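Local coordinates for Sn-glycerol-3-phosphate ABC transporter substrate-binding protein UspB (Mycobacterium tuberculosis, PDB 4MFI) that binds glycerophosphocholine outside the cell membrane and probably hands it to an ABC transporter for uptake, at residues F121-V126 with R319-L324. Residues are numbered along the deposited sequence; the frame is centred on the assembly and turned at random.
Sequences FGQVGV and RKVNAL
Leu324 reaches from helix 317-330 into the C-terminal end of helix 118-124, and its two methyls divide the work. CD1 meets the edge of the Phe121 ring, close to the ring plane, at 4.0 Å from CE1. CD2 is shared more widely: it lies 3.7 Å from the backbone N of Phe121 and also touches the CG2 methyls of Val124 and Val126. The leucine thus meets the last turn of the helix and also the chain just beyond it. With CG anti to the backbone N (chi1 -178°), its branch is carried outward to this meeting point, where it crosses Phe121 at about a right angle and runs past Val124 in the opposite direction. Farther toward the surface the contact thins. CG1 of Val321 stands 4.3 Å from CG2 of Val124, while the extended chain of Gln123 brings its amide NE2 to 3.6 Å from CG2 of Val321, a polar group laid against a methyl. Leu120, on helix 118-124, adds a further contact to both Val321 and Leu324.

What sets Val126 beside Phe121 is the end of the helix: Gly125 turns off with positive phi, and Val126 N bonds back to Phe121 O at 2.9 Å. Behind Phe121 lie His145 and Val148 of strand 144-160. This is helix-to-helix packing in an alpha/beta lobe of a solute-binding protein, where helix 317-330 follows strand 307-310 of the mixed sheet. With no hydrogen bond between the two segments, the fit of methyls rather than bond direction governs how they meet.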
loop_
_atom_site.group_PDB
_atom_site.type_symbol
_atom_site.label_atom_id
_atom_site.label_comp_id
_atom_site.label_asym_id
_atom_site.label_seq_id
_atom_site.Cartn_x
_atom_site.Cartn_y
_atom_site.Cartn_z
ATOM N N PHE A 121 -21.237 -10.010 -4.047
ATOM C CA PHE A 121 -21.480 -8.667 -3.510
ATOM C C PHE A 121 -22.968 -8.327 -3.610
ATOM O O PHE A 121 -23.582 -7.854 -2.651
ATOM C CB PHE A 121 -20.709 -7.602 -4.307
ATOM C CG PHE A 121 -19.228 -7.523 -4.011
ATOM C CD1 PHE A 121 -18.678 -8.069 -2.858
ATOM C CD2 PHE A 121 -18.388 -6.853 -4.894
ATOM C CE1 PHE A 121 -17.312 -7.961 -2.602
ATOM C CE2 PHE A 121 -17.030 -6.734 -4.642
ATOM C CZ PHE A 121 -16.490 -7.293 -3.498
ATOM N N GLY A 122 -23.541 -8.564 -4.785
ATOM C CA GLY A 122 -24.919 -8.197 -5.042
ATOM C C GLY A 122 -25.913 -9.123 -4.369
ATOM O O GLY A 122 -27.030 -8.720 -4.069
ATOM N N GLN A 123 -25.508 -10.368 -4.139
ATOM C CA GLN A 123 -26.376 -11.356 -3.508
ATOM C C GLN A 123 -26.488 -11.090 -2.009
ATOM O O GLN A 123 -27.577 -11.153 -1.428
ATOM C CB GLN A 123 -25.827 -12.767 -3.759
ATOM C CG GLN A 123 -26.563 -13.882 -3.028
ATOM C CD GLN A 123 -25.968 -15.253 -3.310
ATOM O OE1 GLN A 123 -25.272 -15.450 -4.308
ATOM N NE2 GLN A 123 -26.239 -16.207 -2.426
ATOM N N VAL A 124 -25.351 -10.771 -1.399
ATOM C CA VAL A 124 -25.250 -10.553 0.039
ATOM C C VAL A 124 -25.622 -9.102 0.386
ATOM O O VAL A 124 -25.952 -8.786 1.533
ATOM C CB VAL A 124 -23.820 -10.944 0.532
ATOM C CG1 VAL A 124 -23.583 -10.563 1.988
ATOM C CG2 VAL A 124 -23.599 -12.445 0.346
ATOM N N GLY A 125 -25.595 -8.223 -0.612
ATOM C CA GLY A 125 -25.950 -6.829 -0.403
ATOM C C GLY A 125 -24.825 -5.993 0.187
ATOM O O GLY A 125 -25.058 -5.137 1.048
ATOM N N VAL A 126 -23.598 -6.242 -0.260
ATOM C CA VAL A 126 -22.460 -5.454 0.194
ATOM C C VAL A 126 -22.555 -4.038 -0.377
ATOM O O VAL A 126 -22.775 -3.856 -1.580
ATOM C CB VAL A 126 -21.131 -6.109 -0.232
ATOM C CG1 VAL A 126 -19.945 -5.261 0.216
ATOM C CG2 VAL A 126 -21.036 -7.523 0.338
ATOM N N ARG A 319 -20.150 -22.199 1.294
ATOM C CA ARG A 319 -18.987 -21.690 2.013
ATOM C C ARG A 319 -18.522 -20.340 1.473
ATOM O O ARG A 319 -18.044 -19.507 2.238
ATOM C CB ARG A 319 -17.841 -22.707 2.028
ATOM C CG ARG A 319 -18.177 -23.975 2.808
ATOM C CD ARG A 319 -16.946 -24.813 3.132
ATOM N NE ARG A 319 -16.109 -24.186 4.154
ATOM C CZ ARG A 319 -16.277 -24.354 5.463
ATOM N NH1 ARG A 319 -17.254 -25.136 5.922
ATOM N NH2 ARG A 319 -15.469 -23.743 6.318
ATOM N N LYS A 320 -18.675 -20.111 0.170
ATOM C CA LYS A 320 -18.314 -18.809 -0.400
ATOM C C LYS A 320 -19.199 -17.694 0.148
ATOM O O LYS A 320 -18.714 -16.608 0.484
ATOM C CB LYS A 320 -18.385 -18.827 -1.932
ATOM C CG LYS A 320 -17.298 -19.647 -2.582
ATOM C CD LYS A 320 -17.363 -19.552 -4.092
ATOM C CE LYS A 320 -16.322 -20.461 -4.708
ATOM N NZ LYS A 320 -16.404 -20.497 -6.190
ATOM N N VAL A 321 -20.501 -17.961 0.229
ATOM C CA VAL A 321 -21.431 -16.995 0.789
ATOM C C VAL A 321 -21.043 -16.665 2.230
ATOM O O VAL A 321 -20.982 -15.495 2.602
ATOM C CB VAL A 321 -22.875 -17.512 0.713
ATOM C CG1 VAL A 321 -23.815 -16.621 1.511
ATOM C CG2 VAL A 321 -23.314 -17.580 -0.739
ATOM N N ASN A 322 -20.763 -17.685 3.036
ATOM C CA ASN A 322 -20.397 -17.439 4.432
ATOM C C ASN A 322 -19.088 -16.672 4.559
ATOM O O ASN A 322 -18.943 -15.798 5.420
ATOM C CB ASN A 322 -20.329 -18.747 5.221
ATOM C CG ASN A 322 -21.685 -19.394 5.381
ATOM O OD1 ASN A 322 -22.716 -18.719 5.335
ATOM N ND2 ASN A 322 -21.696 -20.709 5.575
ATOM N N ALA A 323 -18.138 -16.999 3.692
ATOM C CA ALA A 323 -16.859 -16.305 3.671
ATOM C C ALA A 323 -17.050 -14.815 3.372
ATOM O O ALA A 323 -16.427 -13.959 4.015
ATOM C CB ALA A 323 -15.925 -16.952 2.661
ATOM N N LEU A 324 -17.922 -14.498 2.416
ATOM C CA LEU A 324 -18.174 -13.097 2.093
ATOM C C LEU A 324 -18.921 -12.372 3.212
ATOM O O LEU A 324 -18.651 -11.199 3.477
ATOM C CB LEU A 324 -18.914 -12.933 0.759
ATOM C CG LEU A 324 -19.135 -11.457 0.402
ATOM C CD1 LEU A 324 -17.794 -10.737 0.219
ATOM C CD2 LEU A 324 -20.009 -11.273 -0.814
#